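Local coordinates for protein taurocyamine kinase (Schistosoma mansoni, PDB 4WOE) that reversibly transfers a phosphate group between ATP and the guanidino compound taurocyamine, using magnesium as cofactor, at residues A[425-430]-A[494-499]; A[448-453]-A[689-694]; A[576-581]-A[588-593]. The protein carries 4 engineered substitutions. All coordinates share one frame; numbering follows the deposited sequence.

Contact 1: A[425-430]-A[494-499]; sequences PRTGEA and FLFPTI. With 3S5 (Taurocyamine), chain F.
F496 lies against the backbone of residues 427-430 where the helical N-terminal domain of the second phosphagen kinase unit meets its catalytic domain. Its CG is turned anti to the carbonyl carbon (chi1 -65°), which carries the ring over the opposing chain. CB sits 3.5 Å from G428 O, the same oxygen that receives a nearly straight hydrogen bond from F496 N (2.9 Å, 166°). Further out, one ring face takes a CH-pi contact from E429 CA, 3.7 Å from the centroid. At the edge, T427 OG1 lies near the ring plane beside CD2 and CE2 while bonding to C630 O. CZ ends 3.3 Å from A430 N, obliquely placed and tied through a bound water to F494 O.

A second bond runs from T498 OG1 to T427 O (2.9 Å), and the methyl CG2 of T498 rests on R426 CB. The R426 chain bends at chi2 and runs into the active site, where taurocyamine N01 lies over one face of its guanidinium. There R426 NH1 donates to sulfonate O08, and R426 NH2 reaches sulfonate O09 at 2.8 Å.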
loop_
_atom_site.group_PDB
_atom_site.type_symbol
_atom_site.label_atom_id
_atom_site.label_comp_id
_atom_site.label_asym_id
_atom_site.label_seq_id
_atom_site.Cartn_x
_atom_site.Cartn_y
_atom_site.Cartn_z
ATOM N N PRO A 425 -4.144 -0.817 -20.549
ATOM C CA PRO A 425 -3.457 -1.954 -19.920
ATOM C C PRO A 425 -1.932 -1.764 -19.823
ATOM O O PRO A 425 -1.385 -0.777 -20.346
ATOM C CB PRO A 425 -3.793 -3.115 -20.860
ATOM C CG PRO A 425 -3.932 -2.457 -22.206
ATOM C CD PRO A 425 -4.595 -1.126 -21.920
ATOM N N ARG A 426 -1.257 -2.701 -19.164
ATOM C CA ARG A 426 0.206 -2.737 -19.139
ATOM C C ARG A 426 0.712 -4.150 -19.446
ATOM O O ARG A 426 0.558 -5.069 -18.624
ATOM C CB ARG A 426 0.748 -2.271 -17.783
ATOM C CG ARG A 426 0.288 -0.892 -17.366
ATOM C CD ARG A 426 0.989 0.204 -18.156
ATOM N NE ARG A 426 0.769 1.487 -17.506
ATOM C CZ ARG A 426 -0.343 2.209 -17.630
ATOM N NH1 ARG A 426 -1.335 1.792 -18.421
ATOM N NH2 ARG A 426 -0.455 3.357 -16.973
ATOM N N THR A 427 1.332 -4.322 -20.604
ATOM C CA THR A 427 1.675 -5.665 -21.076
ATOM C C THR A 427 2.882 -6.247 -20.333
ATOM O O THR A 427 3.598 -5.516 -19.658
ATOM C CB THR A 427 1.966 -5.670 -22.583
ATOM O OG1 THR A 427 3.100 -4.847 -22.845
ATOM C CG2 THR A 427 0.768 -5.128 -23.374
ATOM N N GLY A 428 3.091 -7.563 -20.452
ATOM C CA GLY A 428 4.184 -8.225 -19.762
ATOM C C GLY A 428 5.455 -8.476 -20.577
ATOM O O GLY A 428 6.557 -8.621 -20.008
ATOM N N GLU A 429 5.305 -8.546 -21.903
ATOM C CA GLU A 429 6.445 -8.695 -22.800
ATOM C C GLU A 429 6.037 -8.395 -24.250
ATOM O O GLU A 429 4.848 -8.301 -24.569
ATOM C CB GLU A 429 7.072 -10.100 -22.689
ATOM C CG GLU A 429 6.334 -11.237 -23.385
ATOM C CD GLU A 429 7.182 -12.507 -23.428
ATOM O OE1 GLU A 429 8.374 -12.403 -23.790
ATOM O OE2 GLU A 429 6.668 -13.607 -23.094
ATOM N N ALA A 430 7.031 -8.234 -25.113
ATOM C CA ALA A 430 6.791 -7.791 -26.488
ATOM C C ALA A 430 5.884 -8.772 -27.220
ATOM O O ALA A 430 5.049 -8.363 -28.024
ATOM C CB ALA A 430 8.121 -7.606 -27.238
ATOM N N PHE A 494 14.038 -9.462 -22.941
ATOM C CA PHE A 494 13.698 -9.190 -21.543
ATOM C C PHE A 494 12.203 -8.981 -21.378
ATOM O O PHE A 494 11.593 -8.241 -22.155
ATOM C CB PHE A 494 14.428 -7.933 -21.019
ATOM C CG PHE A 494 15.925 -8.100 -20.838
ATOM C CD1 PHE A 494 16.452 -8.531 -19.634
ATOM C CD2 PHE A 494 16.800 -7.788 -21.860
ATOM C CE1 PHE A 494 17.834 -8.672 -19.460
ATOM C CE2 PHE A 494 18.184 -7.919 -21.692
ATOM C CZ PHE A 494 18.699 -8.361 -20.492
ATOM N N LEU A 495 11.626 -9.607 -20.354
ATOM C CA LEU A 495 10.284 -9.259 -19.897
ATOM C C LEU A 495 10.233 -7.789 -19.486
ATOM O O LEU A 495 11.248 -7.205 -19.130
ATOM C CB LEU A 495 9.855 -10.149 -18.720
ATOM C CG LEU A 495 9.645 -11.647 -18.968
ATOM C CD1 LEU A 495 9.325 -12.399 -17.660
ATOM C CD2 LEU A 495 8.551 -11.871 -20.005
ATOM N N PHE A 496 9.043 -7.202 -19.526
ATOM C CA PHE A 496 8.838 -5.810 -19.152
ATOM C C PHE A 496 8.801 -5.605 -17.623
ATOM O O PHE A 496 8.621 -6.564 -16.877
ATOM C CB PHE A 496 7.541 -5.307 -19.796
ATOM C CG PHE A 496 7.588 -5.269 -21.302
ATOM C CD1 PHE A 496 8.810 -5.295 -21.970
ATOM C CD2 PHE A 496 6.412 -5.209 -22.046
ATOM C CE1 PHE A 496 8.859 -5.266 -23.368
ATOM C CE2 PHE A 496 6.451 -5.166 -23.436
ATOM C CZ PHE A 496 7.670 -5.197 -24.101
ATOM N N PRO A 497 8.964 -4.350 -17.154
ATOM C CA PRO A 497 9.052 -4.089 -15.712
ATOM C C PRO A 497 7.845 -4.538 -14.916
ATOM O O PRO A 497 7.934 -4.595 -13.687
ATOM C CB PRO A 497 9.179 -2.565 -15.639
ATOM C CG PRO A 497 9.835 -2.185 -16.903
ATOM C CD PRO A 497 9.231 -3.125 -17.935
ATOM N N THR A 498 6.743 -4.833 -15.603
ATOM C CA THR A 498 5.525 -5.314 -14.958
ATOM C C THR A 498 5.746 -6.658 -14.263
ATOM O O THR A 498 5.497 -6.797 -13.059
ATOM C CB THR A 498 4.380 -5.462 -15.983
ATOM O OG1 THR A 498 4.893 -6.099 -17.158
ATOM C CG2 THR A 498 3.798 -4.107 -16.352
ATOM N N ILE A 499 6.243 -7.643 -15.014
ATOM C CA ILE A 499 6.292 -9.005 -14.505
ATOM C C ILE A 499 7.682 -9.632 -14.487
ATOM O O ILE A 499 7.848 -10.753 -13.993
ATOM C CB ILE A 499 5.353 -9.922 -15.311
ATOM C CG1 ILE A 499 5.888 -10.121 -16.742
ATOM C CG2 ILE A 499 3.949 -9.342 -15.299
ATOM C CD1 ILE A 499 5.226 -11.258 -17.500
HETATM N N01 3S5 F . 1.367 4.262 -19.808
HETATM C C02 3S5 F . 1.104 5.193 -18.947
HETATM N N03 3S5 F . 2.027 5.578 -18.107
HETATM N N04 3S5 F . -0.134 5.777 -18.913
HETATM C C05 3S5 F . -1.228 5.428 -19.795
HETATM C C06 3S5 F . -2.521 6.113 -19.300
HETATM S S07 3S5 F . -3.259 5.260 -17.937
HETATM O O08 3S5 F . -3.379 3.790 -18.303
HETATM O O09 3S5 F . -2.395 5.375 -16.699
HETATM O O10 3S5 F . -4.628 5.817 -17.607
HETATM O O HOH W 1 9.855 -8.503 -24.437
#

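Contact 2: A[448-453]-A[689-694]; sequences HGVKDS and RRLGLT
L691 crosses H448 at about a right angle, with its CB over one face of the imidazole, 3.9 Å from the ring centroid and 16° off the normal, in a CH-pi contact. At the ring's edge, R690 N directs a weak hydrogen bond at H448 ND1 (3.5 Å, 166°). Next to this pair, V450 CG2 packs on L691 CD2 at 3.6 Å. With CG of L691 anti to the backbone N (chi1 177°), the branch beyond CB turns off the imidazole, and CD2 meets the valine methyl. H448 O faces R689 CB at 3.7 Å, and a bound water bridges H448 O and R689 NE.

In the next shell, H448 NE2 bonds to P632 O, which fixes the rotation of the ring and is consistent with a neutral imidazole protonated at NE2 and accepting at ND1. R689 bends at chi3 and passes its guanidinium over L693 CD1, 3.6 Å from the plane, to a salt bridge with E701. R690 runs extended in the other direction. Its NE is held by N634 OD1, and its end lies among R640 and R669, close to the bound nitrate and ADP, in a pocket suited to anions.

In 448-453, G449, with positive phi, is the C-prime residue of a Schellman motif closing helix 437-448; at the far end of 689-694, T694 is the N-cap of helix 695-711. The contact thus sets the terminus of a helix of the N-terminal domain on a sheet-to-helix loop of the guanidino kinase catalytic domain.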
loop_
_atom_site.group_PDB
_atom_site.type_symbol
_atom_site.label_atom_id
_atom_site.label_comp_id
_atom_site.label_asym_id
_atom_site.label_seq_id
_atom_site.Cartn_x
_atom_site.Cartn_y
_atom_site.Cartn_z
ATOM N N HIS A 448 -4.617 5.364 -30.849
ATOM C CA HIS A 448 -3.744 6.160 -31.703
ATOM C C HIS A 448 -4.457 6.769 -32.910
ATOM O O HIS A 448 -3.849 7.530 -33.670
ATOM C CB HIS A 448 -2.559 5.314 -32.178
ATOM C CG HIS A 448 -1.633 4.914 -31.076
ATOM N ND1 HIS A 448 -0.660 5.756 -30.581
ATOM C CD2 HIS A 448 -1.536 3.764 -30.367
ATOM C CE1 HIS A 448 0.004 5.138 -29.618
ATOM N NE2 HIS A 448 -0.512 3.930 -29.465
ATOM N N GLY A 449 -5.732 6.436 -33.079
ATOM C CA GLY A 449 -6.520 6.965 -34.177
ATOM C C GLY A 449 -5.979 6.566 -35.539
ATOM O O GLY A 449 -5.835 7.420 -36.425
ATOM N N VAL A 450 -5.651 5.283 -35.713
ATOM C CA VAL A 450 -5.207 4.810 -37.021
ATOM C C VAL A 450 -6.392 4.908 -37.977
ATOM O O VAL A 450 -7.514 4.514 -37.632
ATOM C CB VAL A 450 -4.670 3.354 -36.993
ATOM C CG1 VAL A 450 -4.166 2.950 -38.378
ATOM C CG2 VAL A 450 -3.568 3.207 -35.968
ATOM N N LYS A 451 -6.148 5.454 -39.166
ATOM C CA LYS A 451 -7.217 5.601 -40.146
ATOM C C LYS A 451 -7.086 4.566 -41.268
ATOM O O LYS A 451 -8.079 3.946 -41.659
ATOM C CB LYS A 451 -7.236 7.020 -40.715
ATOM C CG LYS A 451 -7.499 7.101 -42.214
ATOM C CD LYS A 451 -7.851 8.527 -42.628
ATOM C CE LYS A 451 -7.854 8.670 -44.133
ATOM N NZ LYS A 451 -8.711 7.622 -44.730
ATOM N N ASP A 452 -5.872 4.363 -41.780
ATOM C CA ASP A 452 -5.668 3.266 -42.720
ATOM C C ASP A 452 -4.712 2.250 -42.115
ATOM O O ASP A 452 -3.492 2.435 -42.096
ATOM C CB ASP A 452 -5.149 3.762 -44.082
ATOM C CG ASP A 452 -5.404 2.743 -45.208
ATOM O OD1 ASP A 452 -5.552 1.531 -44.905
ATOM O OD2 ASP A 452 -5.480 3.152 -46.394
ATOM N N SER A 453 -5.282 1.162 -41.621
ATOM C CA SER A 453 -4.483 0.148 -40.969
ATOM C C SER A 453 -3.803 -0.793 -41.975
ATOM O O SER A 453 -3.217 -1.790 -41.574
ATOM C CB SER A 453 -5.343 -0.645 -39.980
ATOM O OG SER A 453 -6.528 -1.121 -40.588
ATOM N N ARG A 689 -0.869 11.122 -30.156
ATOM C CA ARG A 689 -0.566 9.917 -30.931
ATOM C C ARG A 689 0.935 9.767 -31.182
ATOM O O ARG A 689 1.680 10.747 -31.314
ATOM C CB ARG A 689 -1.349 9.891 -32.254
ATOM C CG ARG A 689 -1.014 10.985 -33.270
ATOM C CD ARG A 689 -2.001 10.909 -34.459
ATOM N NE ARG A 689 -1.439 10.277 -35.659
ATOM C CZ ARG A 689 -1.028 10.935 -36.743
ATOM N NH1 ARG A 689 -1.126 12.253 -36.795
ATOM N NH2 ARG A 689 -0.526 10.272 -37.778
ATOM N N ARG A 690 1.360 8.512 -31.215
ATOM C CA ARG A 690 2.762 8.169 -31.320
ATOM C C ARG A 690 2.981 7.164 -32.444
ATOM O O ARG A 690 4.096 6.981 -32.915
ATOM C CB ARG A 690 3.256 7.595 -29.997
ATOM C CG ARG A 690 2.772 8.344 -28.765
ATOM C CD ARG A 690 3.735 8.114 -27.590
ATOM N NE ARG A 690 3.100 8.268 -26.280
ATOM C CZ ARG A 690 2.642 9.420 -25.795
ATOM N NH1 ARG A 690 2.740 10.537 -26.513
ATOM N NH2 ARG A 690 2.087 9.445 -24.585
ATOM N N LEU A 691 1.895 6.517 -32.861
ATOM C CA LEU A 691 1.948 5.472 -33.883
ATOM C C LEU A 691 1.248 5.935 -35.165
ATOM O O LEU A 691 0.244 6.657 -35.104
ATOM C CB LEU A 691 1.316 4.178 -33.348
ATOM C CG LEU A 691 1.206 2.979 -34.287
ATOM C CD1 LEU A 691 1.775 1.765 -33.577
ATOM C CD2 LEU A 691 -0.238 2.726 -34.680
ATOM N N GLY A 692 1.783 5.540 -36.319
ATOM C CA GLY A 692 1.165 5.886 -37.591
ATOM C C GLY A 692 1.668 7.218 -38.120
ATOM O O GLY A 692 0.978 7.894 -38.880
ATOM N N LEU A 693 2.879 7.585 -37.702
ATOM C CA LEU A 693 3.510 8.845 -38.069
ATOM C C LEU A 693 4.970 8.799 -37.618
ATOM O O LEU A 693 5.317 8.012 -36.744
ATOM C CB LEU A 693 2.782 10.046 -37.442
ATOM C CG LEU A 693 2.967 10.387 -35.960
ATOM C CD1 LEU A 693 2.328 11.739 -35.636
ATOM C CD2 LEU A 693 2.402 9.302 -35.053
ATOM N N THR A 694 5.815 9.633 -38.222
ATOM C CA THR A 694 7.248 9.641 -37.930
ATOM C C THR A 694 7.571 10.556 -36.746
ATOM O O THR A 694 6.700 11.283 -36.248
ATOM C CB THR A 694 8.088 10.107 -39.147
ATOM O OG1 THR A 694 7.790 11.478 -39.422
ATOM C CG2 THR A 694 7.807 9.241 -40.408
HETATM O O HOH W 2 -1.891 7.193 -36.085
#

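Contact 3: A[576-581]-A[588-593]; sequences KTFLVW and MRIISM. With ADP (adenosine-5'-diphosphate), chain D; NO3 (nitrate ion), chain J.
W581 and I591 pack together on the nucleotide-facing side of a beta hairpin, strands 578-582 and 588-595, within the antiparallel sheet of the guanidino kinase catalytic domain. The I591 CD1 methyl lies over one face of the indole, 3.8 Å from the centroid of the five-membered ring and 12° off its normal. It reaches there because CG1 is anti to the carbonyl carbon (chi1 -57°), which sends the longer branch of I591 toward the tryptophan and its CG2 toward L579. The indole is held from several sides: NE1 is bonded to F546 O, the ring of F548 meets it edge-to-face, and C5' of ADP lies in its plane at the edge, 3.4 Å from W581 CH2.

M593, the third residue with much surface buried here, crosses L579 at about a right angle. Its CE methyl presses on L579 CD1 at 3.4 Å, tighter than usual for two carbons. L579 and I591 form a hydrogen-bonded pair, with I591 N reaching L579 O at 2.8 Å, and W581 and R589 form another; M593 N adds a bond to T577 O at 3.0 Å. Between these, F578 faces S592 and V580 faces I590 in non-hydrogen-bonded pairs whose side chains take the opposite side of the sheet, where I590 and S592 touch helix 599-614 and I590 CG2 sits against F578 CE1.

R589 projects from the same side of the sheet as W581, its CB beside W581 CE3, and bends at chi2 toward the phosphates. D586 anchors its NH2 in a salt bridge. That same NH2 also donates to nitrate O2, and R589 NH1 meets O2B of the ADP beta-phosphate, lying in the guanidinium plane, at 3.0 Å.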
loop_
_atom_site.group_PDB
_atom_site.type_symbol
_atom_site.label_atom_id
_atom_site.label_comp_id
_atom_site.label_asym_id
_atom_site.label_seq_id
_atom_site.Cartn_x
_atom_site.Cartn_y
_atom_site.Cartn_z
ATOM N N LYS A 576 21.810 18.376 -16.540
ATOM C CA LYS A 576 20.480 17.763 -16.561
ATOM C C LYS A 576 19.626 18.226 -17.763
ATOM O O LYS A 576 18.442 18.532 -17.630
ATOM C CB LYS A 576 19.746 18.008 -15.234
ATOM C CG LYS A 576 20.105 16.960 -14.154
ATOM C CD LYS A 576 19.616 17.328 -12.738
ATOM C CE LYS A 576 19.972 18.777 -12.360
ATOM N NZ LYS A 576 21.120 18.912 -11.397
ATOM N N THR A 577 20.229 18.232 -18.945
ATOM C CA THR A 577 19.465 18.436 -20.167
ATOM C C THR A 577 19.195 17.090 -20.871
ATOM O O THR A 577 18.453 17.033 -21.841
ATOM C CB THR A 577 20.188 19.407 -21.128
ATOM O OG1 THR A 577 21.515 18.929 -21.385
ATOM C CG2 THR A 577 20.273 20.808 -20.509
ATOM N N PHE A 578 19.791 16.014 -20.364
ATOM C CA PHE A 578 19.637 14.683 -20.947
ATOM C C PHE A 578 19.648 13.626 -19.843
ATOM O O PHE A 578 20.574 13.572 -19.034
ATOM C CB PHE A 578 20.740 14.384 -21.965
ATOM C CG PHE A 578 20.592 13.044 -22.630
ATOM C CD1 PHE A 578 19.627 12.848 -23.609
ATOM C CD2 PHE A 578 21.399 11.975 -22.259
ATOM C CE1 PHE A 578 19.474 11.612 -24.223
ATOM C CE2 PHE A 578 21.253 10.738 -22.859
ATOM C CZ PHE A 578 20.289 10.554 -23.850
ATOM N N LEU A 579 18.613 12.795 -19.813
ATOM C CA LEU A 579 18.370 11.918 -18.675
ATOM C C LEU A 579 17.820 10.577 -19.124
ATOM O O LEU A 579 17.170 10.484 -20.161
ATOM C CB LEU A 579 17.391 12.550 -17.688
ATOM C CG LEU A 579 17.584 14.014 -17.290
ATOM C CD1 LEU A 579 16.992 14.961 -18.338
ATOM C CD2 LEU A 579 16.994 14.276 -15.906
ATOM N N VAL A 580 18.077 9.535 -18.338
ATOM C CA VAL A 580 17.535 8.221 -18.641
ATOM C C VAL A 580 17.016 7.513 -17.370
ATOM O O VAL A 580 17.777 7.249 -16.443
ATOM C CB VAL A 580 18.591 7.324 -19.341
ATOM C CG1 VAL A 580 17.982 6.005 -19.742
ATOM C CG2 VAL A 580 19.191 8.013 -20.578
ATOM N N TRP A 581 15.720 7.224 -17.319
ATOM C CA TRP A 581 15.200 6.349 -16.271
ATOM C C TRP A 581 15.452 4.910 -16.645
ATOM O O TRP A 581 15.004 4.468 -17.701
ATOM C CB TRP A 581 13.709 6.541 -16.071
ATOM C CG TRP A 581 13.308 7.908 -15.770
ATOM C CD1 TRP A 581 14.099 8.920 -15.289
ATOM C CD2 TRP A 581 12.001 8.456 -15.930
ATOM N NE1 TRP A 581 13.356 10.066 -15.140
ATOM C CE2 TRP A 581 12.062 9.811 -15.527
ATOM C CE3 TRP A 581 10.777 7.936 -16.382
ATOM C CZ2 TRP A 581 10.943 10.652 -15.555
ATOM C CZ3 TRP A 581 9.662 8.777 -16.411
ATOM C CH2 TRP A 581 9.758 10.118 -16.002
ATOM N N MET A 588 13.570 1.552 -20.485
ATOM C CA MET A 588 14.285 2.798 -20.680
ATOM C C MET A 588 13.290 3.908 -20.940
ATOM O O MET A 588 12.258 3.691 -21.590
ATOM C CB MET A 588 15.227 2.706 -21.879
ATOM C CG MET A 588 16.705 2.682 -21.614
ATOM S SD MET A 588 17.455 2.374 -23.223
ATOM C CE MET A 588 17.004 0.671 -23.544
ATOM N N ARG A 589 13.612 5.100 -20.463
ATOM C CA ARG A 589 12.970 6.306 -20.936
ATOM C C ARG A 589 14.058 7.315 -21.182
ATOM O O ARG A 589 14.747 7.745 -20.257
ATOM C CB ARG A 589 11.953 6.840 -19.942
ATOM C CG ARG A 589 10.724 5.979 -19.860
ATOM C CD ARG A 589 9.899 5.974 -21.167
ATOM N NE ARG A 589 8.680 5.192 -20.980
ATOM C CZ ARG A 589 7.620 5.621 -20.300
ATOM N NH1 ARG A 589 7.618 6.837 -19.770
ATOM N NH2 ARG A 589 6.556 4.840 -20.161
ATOM N N ILE A 590 14.228 7.671 -22.444
ATOM C CA ILE A 590 15.283 8.576 -22.838
ATOM C C ILE A 590 14.690 9.973 -22.974
ATOM O O ILE A 590 13.736 10.187 -23.725
ATOM C CB ILE A 590 15.948 8.089 -24.132
ATOM C CG1 ILE A 590 16.339 6.609 -23.952
ATOM C CG2 ILE A 590 17.132 8.973 -24.489
ATOM C CD1 ILE A 590 16.698 5.870 -25.246
ATOM N N ILE A 591 15.240 10.916 -22.209
ATOM C CA ILE A 591 14.648 12.238 -22.051
ATOM C C ILE A 591 15.604 13.377 -22.415
ATOM O O ILE A 591 16.786 13.352 -22.080
ATOM C CB ILE A 591 14.164 12.435 -20.601
ATOM C CG1 ILE A 591 13.169 11.331 -20.226
ATOM C CG2 ILE A 591 13.555 13.825 -20.405
ATOM C CD1 ILE A 591 13.437 10.707 -18.891
ATOM N N SER A 592 15.076 14.379 -23.102
ATOM C CA SER A 592 15.808 15.607 -23.339
ATOM C C SER A 592 14.941 16.780 -22.881
ATOM O O SER A 592 13.758 16.841 -23.197
ATOM C CB SER A 592 16.185 15.743 -24.824
ATOM O OG SER A 592 16.921 16.928 -25.061
ATOM N N MET A 593 15.518 17.693 -22.113
ATOM C CA MET A 593 14.775 18.867 -21.678
ATOM C C MET A 593 15.720 20.016 -21.392
ATOM O O MET A 593 16.922 19.820 -21.282
ATOM C CB MET A 593 13.907 18.561 -20.438
ATOM C CG MET A 593 14.539 17.721 -19.309
ATOM S SD MET A 593 13.228 17.220 -18.122
ATOM C CE MET A 593 13.875 15.765 -17.332
HETATM P PB ADP D . 6.274 10.197 -19.084
HETATM O O1B ADP D . 7.708 10.674 -19.113
HETATM O O2B ADP D . 6.078 8.955 -18.229
HETATM O O3B ADP D . 5.610 10.099 -20.438
HETATM P PA ADP D . 4.710 11.399 -16.963
HETATM O O1A ADP D . 3.490 12.278 -17.164
HETATM O O2A ADP D . 4.575 9.951 -16.556
HETATM O O3A ADP D . 5.524 11.460 -18.374
HETATM O "O5'" ADP D . 5.663 12.095 -15.851
HETATM C "C5'" ADP D . 7.080 12.134 -16.004
HETATM C "C4'" ADP D . 7.677 13.396 -15.390
HETATM O "O4'" ADP D . 8.078 14.290 -16.429
HETATM C "C3'" ADP D . 6.695 14.159 -14.506
HETATM O "O3'" ADP D . 7.406 14.653 -13.364
HETATM C "C2'" ADP D . 6.281 15.350 -15.336
HETATM O "O2'" ADP D . 5.961 16.461 -14.499
HETATM C "C1'" ADP D . 7.556 15.590 -16.129
HETATM N N9 ADP D . 7.343 16.408 -17.350
HETATM C C8 ADP D . 6.599 16.088 -18.426
HETATM N N7 ADP D . 6.645 17.083 -19.349
HETATM C C5 ADP D . 7.430 18.069 -18.859
HETATM C C6 ADP D . 7.909 19.397 -19.311
HETATM N N6 ADP D . 7.546 19.911 -20.511
HETATM N N1 ADP D . 8.723 20.092 -18.477
HETATM C C2 ADP D . 9.094 19.603 -17.281
HETATM N N3 ADP D . 8.703 18.404 -16.814
HETATM C C4 ADP D . 7.886 17.609 -17.541
HETATM N N NO3 J . 3.370 7.627 -19.666
HETATM O O1 NO3 J . 3.527 8.292 -18.592
HETATM O O2 NO3 J . 4.213 6.718 -19.966
HETATM O O3 NO3 J . 2.381 7.867 -20.446
#

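The three contacts lie round one active site at different depths, without touching one another: their centres are 21 to 25 Å apart, and the nearest atoms of contacts 1 and 3 come within about 6 Å. Contact 1 brings R426 to the sulfonate of taurocyamine, its side chain about 4 Å from that of the predicted active-site C631. Contact 3 supplies R589, whose side chain is about 4 Å from magnesium. The R690 side chain of contact 2 reaches to about 5 Å from ADP. The nitrate between ADP and taurocyamine probably mimics the phosphoryl group in transfer. Contacts 1 and 2 cross along the chain and both join the N-terminal domain to the catalytic domain, whereas contact 3, nested inside the loop closed by contact 2, belongs to the catalytic sheet alone.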